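Local coordinates for molybdenum ABC transporter, periplasmic molybdenum-binding protein (Vibrio cholerae, PDB 4RXL), which probably binds molybdate or tungstate in the periplasm as the solute-binding component of an ABC importer, and is held here in complex with tungstate, at residues 173-176 with 180-183. Sequence-based numbering, arbitrary orientation.
Sequences TDAL and KVTI
The CA atoms of A175, on the short helix 172-177, and V181, at the start of strand 181-186, are the nearest pair, 6.4 Å apart. A water bridges the two backbones, its oxygen 2.9 Å from A175 O and 2.6 Å from V181 O; direct contact is made by apolar groups.

The CB of A175 points at the strand and meets the ethyl branch of I183, 3.6 Å from its CG1 and 3.8 Å from its CD1. In I183, CG1 lies anti to the carbonyl carbon (chi1 -62°) and the chain runs on extended (chi2 173°), which carries the ethyl arm to the alanine methyl. From the other residue on this face of the strand, V181 sets CG2 beside the A175 backbone, 4.1 Å from CA, more loosely than the isoleucine. I89 of the neighbouring strand 78-91 touches both A175 and V181, and V160 of helix 153-161 also packs on V181. Just before A175, D174 forms a salt bridge with R154 of helix 153-161.

The contact closes a tight helix-to-strand connection in which helix 172-177 lies against the sheet strand that follows it, within one lobe of the two-lobed periplasmic binding protein fold, with the side chain of A175 about 13 Å from the bound tungstate.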
loop_
_atom_site.group_PDB
_atom_site.type_symbol
_atom_site.label_atom_id
_atom_site.label_comp_id
_atom_site.label_asym_id
_atom_site.label_seq_id
_atom_site.Cartn_x
_atom_site.Cartn_y
_atom_site.Cartn_z
ATOM N N THR A 173 -1.688 -7.664 -2.954
ATOM C CA THR A 173 -1.943 -8.168 -1.592
ATOM C C THR A 173 -3.321 -7.782 -1.089
ATOM O O THR A 173 -3.921 -8.518 -0.308
ATOM C CB THR A 173 -0.875 -7.682 -0.614
ATOM O OG1 THR A 173 -0.829 -6.265 -0.697
ATOM C CG2 THR A 173 0.487 -8.277 -0.927
ATOM N N ASP A 174 -3.864 -6.648 -1.537
ATOM C CA ASP A 174 -5.201 -6.228 -1.094
ATOM C C ASP A 174 -6.243 -7.147 -1.739
ATOM O O ASP A 174 -7.154 -7.644 -1.080
ATOM C CB ASP A 174 -5.492 -4.780 -1.483
ATOM C CG ASP A 174 -4.511 -3.792 -0.910
ATOM O OD1 ASP A 174 -4.206 -3.840 0.306
ATOM O OD2 ASP A 174 -4.061 -2.951 -1.687
ATOM N N ALA A 175 -6.105 -7.399 -3.033
ATOM C CA ALA A 175 -7.019 -8.310 -3.726
ATOM C C ALA A 175 -6.968 -9.713 -3.138
ATOM O O ALA A 175 -8.019 -10.346 -2.921
ATOM C CB ALA A 175 -6.698 -8.339 -5.219
ATOM N N LEU A 176 -5.761 -10.177 -2.809
ATOM C CA LEU A 176 -5.545 -11.569 -2.364
ATOM C C LEU A 176 -6.334 -11.913 -1.099
ATOM O O LEU A 176 -6.771 -13.048 -0.941
ATOM C CB LEU A 176 -4.047 -11.822 -2.129
ATOM C CG LEU A 176 -3.526 -13.247 -2.256
ATOM C CD1 LEU A 176 -3.665 -13.748 -3.690
ATOM C CD2 LEU A 176 -2.075 -13.288 -1.801
ATOM N N LYS A 180 -14.577 -10.664 -1.939
ATOM C CA LYS A 180 -15.553 -9.789 -2.576
ATOM C C LYS A 180 -15.049 -9.168 -3.893
ATOM O O LYS A 180 -15.832 -8.589 -4.642
ATOM C CB LYS A 180 -15.957 -8.671 -1.607
ATOM C CG LYS A 180 -16.567 -9.130 -0.286
ATOM C CD LYS A 180 -17.991 -9.628 -0.453
ATOM C CE LYS A 180 -18.983 -8.483 -0.568
ATOM N NZ LYS A 180 -20.332 -8.995 -0.931
ATOM N N VAL A 181 -13.743 -9.252 -4.167
ATOM C CA VAL A 181 -13.204 -8.730 -5.428
ATOM C C VAL A 181 -12.420 -9.776 -6.202
ATOM O O VAL A 181 -11.927 -10.751 -5.641
ATOM C CB VAL A 181 -12.303 -7.487 -5.224
ATOM C CG1 VAL A 181 -13.027 -6.461 -4.372
ATOM C CG2 VAL A 181 -10.974 -7.873 -4.593
ATOM N N THR A 182 -12.319 -9.535 -7.502
ATOM C CA THR A 182 -11.567 -10.380 -8.408
ATOM C C THR A 182 -10.581 -9.527 -9.198
ATOM O O THR A 182 -10.891 -8.400 -9.588
ATOM C CB THR A 182 -12.528 -11.095 -9.375
ATOM O OG1 THR A 182 -13.490 -11.844 -8.623
ATOM C CG2 THR A 182 -11.771 -12.033 -10.319
ATOM N N ILE A 183 -9.408 -10.089 -9.461
ATOM C CA ILE A 183 -8.411 -9.424 -10.295
ATOM C C ILE A 183 -8.785 -9.514 -11.783
ATOM O O ILE A 183 -9.051 -10.595 -12.312
ATOM C CB ILE A 183 -7.004 -9.988 -10.028
ATOM C CG1 ILE A 183 -6.611 -9.737 -8.571
ATOM C CG2 ILE A 183 -5.983 -9.345 -10.953
ATOM C CD1 ILE A 183 -5.324 -10.397 -8.164
HETATM O O HOH W 1 -9.629 -11.655 -4.935
#